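Local coordinates for penicillin-binding protein activator LpoB (Escherichia coli, PDB 4Q6Z) that probably regulates peptidoglycan synthesis as an outer-membrane lipoprotein required for the function of penicillin-binding protein 1B, at residues 8-13 with 113-118; 67-72 with 91-96; 103-106 with 111-114. One frame throughout, in Å; residues are numbered along the deposited sequence.

How the interactions relate
All three contacts lie in the C-terminal domain of LpoB, a mixed alpha-beta fold. Interactions 1 and 3 meet on strand 111-119 and share Leu113 and Gln114, with centres 12 Å apart: interaction 3 pairs the strand with its hairpin partner 98-106, while interaction 1 packs the N-terminal helix 3-15 against the strand through Leu113 and Met115. Interaction 2, between helix 63-73 and the end of helix 84-93, lies on the other side of the chain's centre, its own centre 23 Å from that of interaction 1 and 27 Å from that of interaction 3. Along the chain it is nested inside the loop closed by interaction 1, and it closes before interaction 3 opens.

Interaction 1 of 3, residues 8-13 with 113-118; sequences QPMVSK and LQMQLM
In the apolar core between the N-terminal helix 3-15 and the mixed beta sheet of this alpha-beta domain, Met10 of the helix packs onto Leu113 and Met115 of strand 111-119. Within 8-13, Met10 is the residue that meets both strand residues, which alternate with Gln114 and so lie on the same face of the sheet; Met10, Leu113 and Met115 are all buried. No hydrogen bond crosses between 8-13 and 113-118, and the CA atoms of Met10 and Met115 remain 8.2 Å apart, a gap filled mainly by side chains. Met10 points from the helix toward the strand with CG anti to its carbonyl carbon (chi1 -80°), then bends at its last torsion (chi3 -104°), which carries the terminal methyl CE onto the isobutyl branch of Leu113. There CE lies against both CD2 and CG. Met115 answers from the strand with a chain extended beyond CG, so that its own methyl arrives at the root of the Met10 side chain and also lies 3.9 Å from Met10 SD. The two methionines pass at an angle, the Met115 methyl lying against Met10 while the Met10 methyl is spent on Leu113. Met7, one helical turn earlier, also touches Leu113 and Met115, while Trp127 of strand 124-132 adjoins Met115. The closing contact of the pair is between Met115 CE and Met10 CB, at 3.8 Å.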
ATOM      1  N   GLN A   8       4.266   4.524  10.901  1.00 57.12           N
ATOM      2  CA  GLN A   8       5.533   3.966  11.433  1.00 61.16           C
ATOM      3  C   GLN A   8       5.333   2.763  12.367  1.00 61.82           C
ATOM      4  O   GLN A   8       6.050   1.769  12.241  1.00 60.43           O
ATOM      5  CB  GLN A   8       6.365   5.033  12.179  1.00 60.49           C
ATOM      6  CG  GLN A   8       7.145   5.978  11.282  1.00 62.84           C
ATOM      7  CD  GLN A   8       8.279   5.301  10.528  1.00 67.56           C
ATOM      8  OE1 GLN A   8       8.591   4.128  10.744  1.00 71.07           O
ATOM      9  NE2 GLN A   8       8.894   6.039   9.620  1.00 70.97           N
ATOM     10  N   PRO A   9       4.394   2.870  13.333  1.00 63.32           N
ATOM     11  CA  PRO A   9       4.097   1.699  14.175  1.00 60.23           C
ATOM     12  C   PRO A   9       3.547   0.528  13.374  1.00 56.13           C
ATOM     13  O   PRO A   9       3.864  -0.606  13.685  1.00 58.26           O
ATOM     14  CB  PRO A   9       3.028   2.197  15.168  1.00 61.52           C
ATOM     15  CG  PRO A   9       2.767   3.626  14.857  1.00 62.89           C
ATOM     16  CD  PRO A   9       3.689   4.091  13.774  1.00 62.72           C
ATOM     17  N   MET A  10       2.727   0.815  12.367  1.00 50.62           N
ATOM     18  CA  MET A  10       2.106  -0.229  11.546  1.00 50.67           C
ATOM     19  C   MET A  10       3.092  -0.938  10.626  1.00 46.32           C
ATOM     20  O   MET A  10       3.080  -2.161  10.539  1.00 48.91           O
ATOM     21  CB  MET A  10       0.964   0.340  10.704  1.00 52.01           C
ATOM     22  CG  MET A  10      -0.316   0.510  11.495  1.00 54.54           C
ATOM     23  SD  MET A  10      -1.751   0.754  10.435  1.00 59.33           S
ATOM     24  CE  MET A  10      -1.842   2.503  10.743  1.00 62.24           C
ATOM     25  N   VAL A  11       3.918  -0.173   9.925  1.00 41.47           N
ATOM     26  CA  VAL A  11       4.961  -0.742   9.073  1.00 39.40           C
ATOM     27  C   VAL A  11       5.885  -1.628   9.894  1.00 39.99           C
ATOM     28  O   VAL A  11       6.175  -2.758   9.521  1.00 43.70           O
ATOM     29  CB  VAL A  11       5.788   0.359   8.406  1.00 39.42           C
ATOM     30  CG1 VAL A  11       7.071  -0.199   7.814  1.00 37.85           C
ATOM     31  CG2 VAL A  11       4.957   1.046   7.328  1.00 41.10           C
ATOM     32  N   SER A  12       6.329  -1.112  11.024  1.00 40.27           N
ATOM     33  CA  SER A  12       7.099  -1.893  11.971  1.00 43.48           C
ATOM     34  C   SER A  12       6.353  -3.159  12.397  1.00 45.25           C
ATOM     35  O   SER A  12       6.913  -4.241  12.402  1.00 47.60           O
ATOM     36  CB  SER A  12       7.440  -1.043  13.199  1.00 45.23           C
ATOM     37  OG  SER A  12       8.240  -1.767  14.115  1.00 44.34           O
ATOM     38  N   LYS A  13       5.087  -3.017  12.761  1.00 49.12           N
ATOM     39  CA  LYS A  13       4.246  -4.157  13.166  1.00 51.47           C
ATOM     40  C   LYS A  13       4.279  -5.210  12.083  1.00 49.70           C
ATOM     41  O   LYS A  13       4.449  -6.386  12.359  1.00 51.04           O
ATOM     42  CB  LYS A  13       2.801  -3.672  13.368  1.00 57.22           C
ATOM     43  CG  LYS A  13       1.970  -4.360  14.432  1.00 64.05           C
ATOM     44  CD  LYS A  13       0.729  -3.507  14.693  1.00 70.06           C
ATOM     45  CE  LYS A  13      -0.508  -4.333  14.969  1.00 74.54           C
ATOM     46  NZ  LYS A  13      -0.509  -4.859  16.355  1.00 78.22           N
ATOM     47  N   LEU A 113      -6.715   4.099   9.820  1.00 54.59           N
ATOM     48  CA  LEU A 113      -5.888   3.573   8.729  1.00 51.99           C
ATOM     49  C   LEU A 113      -5.807   2.047   8.755  1.00 49.29           C
ATOM     50  O   LEU A 113      -5.448   1.449   9.755  1.00 47.30           O
ATOM     51  CB  LEU A 113      -4.504   4.152   8.858  1.00 49.87           C
ATOM     52  CG  LEU A 113      -3.405   3.657   7.927  1.00 52.10           C
ATOM     53  CD1 LEU A 113      -3.795   3.777   6.459  1.00 52.03           C
ATOM     54  CD2 LEU A 113      -2.160   4.475   8.212  1.00 51.99           C
ATOM     55  N   GLN A 114      -6.158   1.423   7.650  1.00 49.83           N
ATOM     56  CA  GLN A 114      -6.181  -0.017   7.563  1.00 56.97           C
ATOM     57  C   GLN A 114      -5.211  -0.451   6.451  1.00 57.14           C
ATOM     58  O   GLN A 114      -5.332  -0.003   5.312  1.00 59.67           O
ATOM     59  CB  GLN A 114      -7.619  -0.459   7.259  1.00 64.27           C
ATOM     60  CG  GLN A 114      -8.090  -1.681   8.041  1.00 72.91           C
ATOM     61  CD  GLN A 114      -7.614  -2.991   7.417  1.00 79.22           C
ATOM     62  OE1 GLN A 114      -6.927  -3.826   8.045  1.00 84.39           O
ATOM     63  NE2 GLN A 114      -7.991  -3.180   6.163  1.00 77.05           N
ATOM     64  N   MET A 115      -4.258  -1.318   6.767  1.00 51.56           N
ATOM     65  CA  MET A 115      -3.372  -1.859   5.734  1.00 50.46           C
ATOM     66  C   MET A 115      -3.572  -3.344   5.587  1.00 51.29           C
ATOM     67  O   MET A 115      -3.786  -4.026   6.581  1.00 52.29           O
ATOM     68  CB  MET A 115      -1.927  -1.617   6.089  1.00 52.08           C
ATOM     69  CG  MET A 115      -1.486  -0.175   6.007  1.00 53.79           C
ATOM     70  SD  MET A 115       0.246  -0.076   6.544  1.00 54.76           S
ATOM     71  CE  MET A 115       0.248   1.603   7.183  1.00 53.81           C
ATOM     72  N   GLN A 116      -3.481  -3.839   4.353  1.00 49.22           N
ATOM     73  CA  GLN A 116      -3.371  -5.276   4.100  1.00 48.97           C
ATOM     74  C   GLN A 116      -2.247  -5.601   3.162  1.00 44.68           C
ATOM     75  O   GLN A 116      -2.157  -5.070   2.068  1.00 42.00           O
ATOM     76  CB  GLN A 116      -4.623  -5.826   3.463  1.00 53.30           C
ATOM     77  CG  GLN A 116      -5.873  -5.634   4.272  1.00 58.45           C
ATOM     78  CD  GLN A 116      -6.968  -5.137   3.372  1.00 62.28           C
ATOM     79  OE1 GLN A 116      -7.773  -5.923   2.875  1.00 58.15           O
ATOM     80  NE2 GLN A 116      -6.980  -3.823   3.116  1.00 65.19           N
ATOM     81  N   LEU A 117      -1.411  -6.518   3.587  1.00 43.48           N
ATOM     82  CA  LEU A 117      -0.311  -6.972   2.765  1.00 45.18           C
ATOM     83  C   LEU A 117      -0.718  -8.261   2.076  1.00 45.58           C
ATOM     84  O   LEU A 117      -0.812  -9.307   2.715  1.00 48.81           O
ATOM     85  CB  LEU A 117       0.927  -7.192   3.641  1.00 44.79           C
ATOM     86  CG  LEU A 117       2.209  -7.565   2.914  1.00 41.28           C
ATOM     87  CD1 LEU A 117       2.764  -6.386   2.150  1.00 39.74           C
ATOM     88  CD2 LEU A 117       3.220  -8.064   3.934  1.00 43.04           C
ATOM     89  N   MET A 118      -0.938  -8.184   0.768  1.00 45.68           N
ATOM     90  CA  MET A 118      -1.293  -9.368  -0.009  1.00 44.91           C
ATOM     91  C   MET A 118      -0.065 -10.019  -0.605  1.00 43.38           C
ATOM     92  O   MET A 118       0.846  -9.330  -1.079  1.00 43.62           O
ATOM     93  CB  MET A 118      -2.239  -9.015  -1.133  1.00 44.63           C
ATOM     94  CG  MET A 118      -2.574 -10.210  -1.985  1.00 44.29           C
ATOM     95  SD  MET A 118      -3.782  -9.788  -3.225  1.00 49.32           S
ATOM     96  CE  MET A 118      -2.831  -8.712  -4.302  1.00 53.28           C
TER

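Interaction 2 of 3, residues 67-72 with 91-96; sequences SMAKQQ and ARNVGA
Residues 67-72 form a continuous piece of helix 63-73, whereas 91-96 take in the last turn of helix 84-93 and the chain that leaves it, Val94 being the first residue to depart from helical backbone angles. The backbones come nearest at Ala69 and Asn93, whose CA atoms are 6.6 Å apart, a spacing allowed by the small alanine. A backbone bond from Ala96 N to Ala91 O, 2.8 Å, closes the turn at the helix end. Across the interface the methyl of Ala69 points toward Asn93 and Val94: its CB lies 3.3 Å from Asn93 OD1 and 3.6 Å from Val94 CG1. Asn93 has CG anti to the backbone N (chi1 173°), which swings its amide out to the neighbouring helix. Its ND2 then donates to Gln72 OE1 over 3.0 Å, with an angle of 153° at the hydrogen. The acceptor lies in the amide plane of Asn93, but the donor sits well above the carbonyl plane of Gln72, and the two amide planes are nearly perpendicular. With an alanine in place of Asn93 the amide donor is gone, and the Gln72 side chain would probably be left freer to turn at the surface. Leu73 also touches Asn93, and Gln65 and Val61 adjoin Val94. The contact joins helix 63-73 to the C-terminal end of helix 84-93, a local helix packing around Ala69 within the mixed alpha-beta domain.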
ATOM      1  N   SER A  67       3.413   2.546 -14.245  1.00 64.70           N
ATOM      2  CA  SER A  67       2.648   3.063 -15.380  1.00 66.40           C
ATOM      3  C   SER A  67       3.041   2.344 -16.682  1.00 63.84           C
ATOM      4  O   SER A  67       2.196   2.024 -17.521  1.00 60.11           O
ATOM      5  CB  SER A  67       2.716   4.589 -15.497  1.00 67.27           C
ATOM      6  OG  SER A  67       1.463   5.085 -15.990  1.00 70.33           O
ATOM      7  N   MET A  68       4.320   2.048 -16.810  1.00 60.53           N
ATOM      8  CA  MET A  68       4.833   1.309 -17.946  1.00 63.17           C
ATOM      9  C   MET A  68       4.182  -0.070 -18.054  1.00 65.73           C
ATOM     10  O   MET A  68       3.804  -0.515 -19.141  1.00 69.33           O
ATOM     11  CB  MET A  68       6.355   1.170 -17.781  1.00 64.94           C
ATOM     12  CG  MET A  68       7.058   0.377 -18.886  1.00 66.66           C
ATOM     13  SD  MET A  68       7.980  -1.029 -18.235  1.00 62.08           S
ATOM     14  CE  MET A  68       7.277  -2.308 -19.248  1.00 65.10           C
ATOM     15  N   ALA A  69       4.055  -0.734 -16.913  1.00 66.64           N
ATOM     16  CA  ALA A  69       3.488  -2.081 -16.849  1.00 61.20           C
ATOM     17  C   ALA A  69       2.002  -2.090 -17.178  1.00 64.05           C
ATOM     18  O   ALA A  69       1.483  -3.067 -17.737  1.00 58.11           O
ATOM     19  CB  ALA A  69       3.723  -2.674 -15.476  1.00 58.17           C
ATOM     20  N   LYS A  70       1.322  -1.000 -16.830  1.00 70.56           N
ATOM     21  CA  LYS A  70      -0.084  -0.815 -17.205  1.00 75.44           C
ATOM     22  C   LYS A  70      -0.262  -0.631 -18.709  1.00 71.85           C
ATOM     23  O   LYS A  70      -1.122  -1.268 -19.308  1.00 67.88           O
ATOM     24  CB  LYS A  70      -0.685   0.383 -16.480  1.00 81.22           C
ATOM     25  CG  LYS A  70      -0.830   0.197 -14.986  1.00 82.56           C
ATOM     26  CD  LYS A  70      -1.316   1.466 -14.313  1.00 87.07           C
ATOM     27  CE  LYS A  70      -1.956   1.152 -12.974  1.00 91.39           C
ATOM     28  NZ  LYS A  70      -2.372   2.372 -12.237  1.00 93.98           N
ATOM     29  N   GLN A  71       0.547   0.244 -19.302  1.00 72.84           N
ATOM     30  CA  GLN A  71       0.641   0.329 -20.775  1.00 79.07           C
ATOM     31  C   GLN A  71       0.840  -1.058 -21.387  1.00 72.64           C
ATOM     32  O   GLN A  71       0.030  -1.525 -22.194  1.00 69.88           O
ATOM     33  CB  GLN A  71       1.757   1.285 -21.214  1.00 84.88           C
ATOM     34  CG  GLN A  71       1.477   2.731 -20.847  1.00 93.19           C
ATOM     35  CD  GLN A  71       2.539   3.701 -21.342  1.00 94.37           C
ATOM     36  OE1 GLN A  71       2.776   3.812 -22.546  1.00 92.55           O
ATOM     37  NE2 GLN A  71       3.181   4.419 -20.411  1.00 90.84           N
ATOM     38  N   GLN A  72       1.886  -1.735 -20.938  1.00 65.15           N
ATOM     39  CA  GLN A  72       2.136  -3.120 -21.339  1.00 63.03           C
ATOM     40  C   GLN A  72       0.880  -3.953 -21.237  1.00 62.96           C
ATOM     41  O   GLN A  72       0.488  -4.620 -22.193  1.00 59.48           O
ATOM     42  CB  GLN A  72       3.216  -3.736 -20.450  1.00 62.71           C
ATOM     43  CG  GLN A  72       4.596  -3.604 -21.028  1.00 58.53           C
ATOM     44  CD  GLN A  72       5.493  -4.757 -20.707  1.00 57.19           C
ATOM     45  OE1 GLN A  72       5.065  -5.804 -20.223  1.00 57.16           O
ATOM     46  NE2 GLN A  72       6.754  -4.587 -21.026  1.00 60.77           N
ATOM     47  N   ALA A  91       1.761  -6.636 -10.404  1.00 48.42           N
ATOM     48  CA  ALA A  91       2.795  -7.131  -9.520  1.00 47.15           C
ATOM     49  C   ALA A  91       3.674  -8.178 -10.212  1.00 47.52           C
ATOM     50  O   ALA A  91       4.894  -8.083 -10.176  1.00 45.94           O
ATOM     51  CB  ALA A  91       2.184  -7.710  -8.265  1.00 48.43           C
ATOM     52  N   ARG A  92       3.040  -9.148 -10.861  1.00 47.30           N
ATOM     53  CA  ARG A  92       3.749 -10.249 -11.551  1.00 49.63           C
ATOM     54  C   ARG A  92       4.558  -9.785 -12.740  1.00 46.16           C
ATOM     55  O   ARG A  92       5.621 -10.326 -13.045  1.00 46.08           O
ATOM     56  CB  ARG A  92       2.755 -11.300 -12.050  1.00 51.64           C
ATOM     57  CG  ARG A  92       1.985 -11.985 -10.937  1.00 54.82           C
ATOM     58  CD  ARG A  92       1.773 -13.451 -11.239  1.00 60.50           C
ATOM     59  NE  ARG A  92       1.217 -14.142 -10.084  1.00 67.34           N
ATOM     60  CZ  ARG A  92      -0.070 -14.452  -9.923  1.00 69.48           C
ATOM     61  NH1 ARG A  92      -0.974 -14.145 -10.851  1.00 69.05           N
ATOM     62  NH2 ARG A  92      -0.450 -15.084  -8.818  1.00 68.98           N
ATOM     63  N   ASN A  93       4.010  -8.807 -13.434  1.00 43.87           N
ATOM     64  CA  ASN A  93       4.688  -8.185 -14.542  1.00 43.81           C
ATOM     65  C   ASN A  93       5.947  -7.477 -14.103  1.00 47.78           C
ATOM     66  O   ASN A  93       7.042  -7.741 -14.605  1.00 48.83           O
ATOM     67  CB  ASN A  93       3.760  -7.178 -15.190  1.00 42.32           C
ATOM     68  CG  ASN A  93       4.443  -6.377 -16.249  1.00 43.09           C
ATOM     69  OD1 ASN A  93       5.255  -5.527 -15.936  1.00 47.78           O
ATOM     70  ND2 ASN A  93       4.119  -6.630 -17.508  1.00 46.97           N
ATOM     71  N   VAL A  94       5.806  -6.570 -13.153  1.00 48.44           N
ATOM     72  CA  VAL A  94       6.990  -5.975 -12.575  1.00 50.93           C
ATOM     73  C   VAL A  94       7.432  -7.133 -11.731  1.00 49.27           C
ATOM     74  O   VAL A  94       6.810  -8.187 -11.788  1.00 55.04           O
ATOM     75  CB  VAL A  94       6.696  -4.625 -11.873  1.00 54.80           C
ATOM     76  CG1 VAL A  94       5.960  -3.726 -12.851  1.00 53.38           C
ATOM     77  CG2 VAL A  94       5.888  -4.790 -10.590  1.00 58.45           C
ATOM     78  N   GLY A  95       8.495  -7.034 -10.980  1.00 48.05           N
ATOM     79  CA  GLY A  95       8.824  -8.229 -10.203  1.00 50.21           C
ATOM     80  C   GLY A  95       8.368  -8.275  -8.749  1.00 46.96           C
ATOM     81  O   GLY A  95       9.212  -8.483  -7.888  1.00 47.33           O
ATOM     82  N   ALA A  96       7.082  -8.070  -8.441  1.00 42.06           N
ATOM     83  CA  ALA A  96       6.721  -7.720  -7.065  1.00 40.24           C
ATOM     84  C   ALA A  96       6.219  -8.928  -6.299  1.00 38.65           C
ATOM     85  O   ALA A  96       5.618  -9.829  -6.852  1.00 35.73           O
ATOM     86  CB  ALA A  96       5.701  -6.609  -7.022  1.00 41.00           C
TER

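Interaction 3 of 3, residues 103-106 with 111-114; sequences SASG and PTLQ
Ser103 and Gln114 pair through two backbone bonds: Ser103 N gives to Gln114 O and Gln114 N to Ser103 O, each 2.8 Å long, the second nearly straight at 170°. Two residues on, Ser105 and Thr112 repeat the exchange. Ser105 N donates to Thr112 O at 2.9 Å with an angle of 176°, and Thr112 N returns a bond of the same length to Ser105 O. Between these hydrogen-bonded pairs stands the non-hydrogen-bonded pair Ala104 and Leu113, where CA-H...O contacts run from Leu113 CA to Ser103 O and from Ala104 CA to Thr112 O. The backbone polar groups of Ala104 face the other way and bond to Asn32 and Arg34 of strand 25-35; Leu113 likewise bonds to Gly131 of strand 124-132. Ser105 OG sits between its backbone N and carbonyl carbon (chi1 38°), which brings it to 3.4 Å from Thr112 O in a weak second bond to that acceptor. Ser103 OG instead rests 3.6 Å from Gln114 CB, on the same face of the sheet. Alternating hydrogen-bonded and non-hydrogen-bonded pairs are characteristic of an antiparallel beta hairpin, here strands 98-106 and 111-119 of the mixed sheet.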
ATOM      1  N   SER A 103      -6.156   1.850   3.355  1.00 58.46           N
ATOM      2  CA  SER A 103      -7.321   2.677   3.207  1.00 63.94           C
ATOM      3  C   SER A 103      -7.458   3.510   4.449  1.00 63.91           C
ATOM      4  O   SER A 103      -7.107   3.078   5.546  1.00 64.38           O
ATOM      5  CB  SER A 103      -8.557   1.818   2.993  1.00 66.96           C
ATOM      6  OG  SER A 103      -8.798   1.036   4.151  1.00 76.43           O
ATOM      7  N   ALA A 104      -7.996   4.701   4.272  1.00 64.50           N
ATOM      8  CA  ALA A 104      -8.519   5.445   5.394  1.00 62.66           C
ATOM      9  C   ALA A 104     -10.005   5.198   5.385  1.00 63.49           C
ATOM     10  O   ALA A 104     -10.674   5.459   4.380  1.00 65.28           O
ATOM     11  CB  ALA A 104      -8.199   6.914   5.263  1.00 58.25           C
ATOM     12  N   SER A 105     -10.499   4.657   6.495  1.00 64.86           N
ATOM     13  CA  SER A 105     -11.910   4.307   6.641  1.00 66.63           C
ATOM     14  C   SER A 105     -12.531   4.916   7.909  1.00 63.31           C
ATOM     15  O   SER A 105     -11.841   5.366   8.844  1.00 56.62           O
ATOM     16  CB  SER A 105     -12.101   2.786   6.644  1.00 69.55           C
ATOM     17  OG  SER A 105     -11.047   2.140   7.340  1.00 73.71           O
ATOM     18  N   GLY A 106     -13.857   4.921   7.912  1.00 60.30           N
ATOM     19  CA  GLY A 106     -14.627   5.292   9.090  1.00 59.13           C
ATOM     20  C   GLY A 106     -14.901   6.778   9.108  1.00 56.03           C
ATOM     21  O   GLY A 106     -15.468   7.329   8.156  1.00 49.70           O
ATOM     22  N   PRO A 111     -10.057   9.191  11.587  1.00 50.95           N
ATOM     23  CA  PRO A 111     -10.237   8.009  10.774  1.00 49.53           C
ATOM     24  C   PRO A 111      -9.358   6.898  11.245  1.00 50.18           C
ATOM     25  O   PRO A 111      -8.368   7.131  11.933  1.00 53.82           O
ATOM     26  CB  PRO A 111      -9.747   8.462   9.403  1.00 50.26           C
ATOM     27  CG  PRO A 111      -8.850   9.621   9.652  1.00 50.14           C
ATOM     28  CD  PRO A 111      -8.922   9.981  11.109  1.00 51.16           C
ATOM     29  N   THR A 112      -9.684   5.693  10.822  1.00 51.20           N
ATOM     30  CA  THR A 112      -8.770   4.573  11.017  1.00 54.41           C
ATOM     31  C   THR A 112      -8.034   4.219   9.716  1.00 56.90           C
ATOM     32  O   THR A 112      -8.641   4.073   8.647  1.00 62.41           O
ATOM     33  CB  THR A 112      -9.492   3.372  11.653  1.00 53.21           C
ATOM     34  OG1 THR A 112     -10.685   3.089  10.923  1.00 51.02           O
ATOM     35  CG2 THR A 112      -9.831   3.689  13.137  1.00 51.42           C
ATOM     36  N   LEU A 113      -6.715   4.099   9.820  1.00 54.59           N
ATOM     37  CA  LEU A 113      -5.888   3.573   8.729  1.00 51.99           C
ATOM     38  C   LEU A 113      -5.807   2.047   8.755  1.00 49.29           C
ATOM     39  O   LEU A 113      -5.448   1.449   9.755  1.00 47.30           O
ATOM     40  CB  LEU A 113      -4.504   4.152   8.858  1.00 49.87           C
ATOM     41  CG  LEU A 113      -3.405   3.657   7.927  1.00 52.10           C
ATOM     42  CD1 LEU A 113      -3.795   3.777   6.459  1.00 52.03           C
ATOM     43  CD2 LEU A 113      -2.160   4.475   8.212  1.00 51.99           C
ATOM     44  N   GLN A 114      -6.158   1.423   7.650  1.00 49.83           N
ATOM     45  CA  GLN A 114      -6.181  -0.017   7.563  1.00 56.97           C
ATOM     46  C   GLN A 114      -5.211  -0.451   6.451  1.00 57.14           C
ATOM     47  O   GLN A 114      -5.332  -0.003   5.312  1.00 59.67           O
ATOM     48  CB  GLN A 114      -7.619  -0.459   7.259  1.00 64.27           C
ATOM     49  CG  GLN A 114      -8.090  -1.681   8.041  1.00 72.91           C
ATOM     50  CD  GLN A 114      -7.614  -2.991   7.417  1.00 79.22           C
ATOM     51  OE1 GLN A 114      -6.927  -3.826   8.045  1.00 84.39           O
ATOM     52  NE2 GLN A 114      -7.991  -3.180   6.163  1.00 77.05           N
TER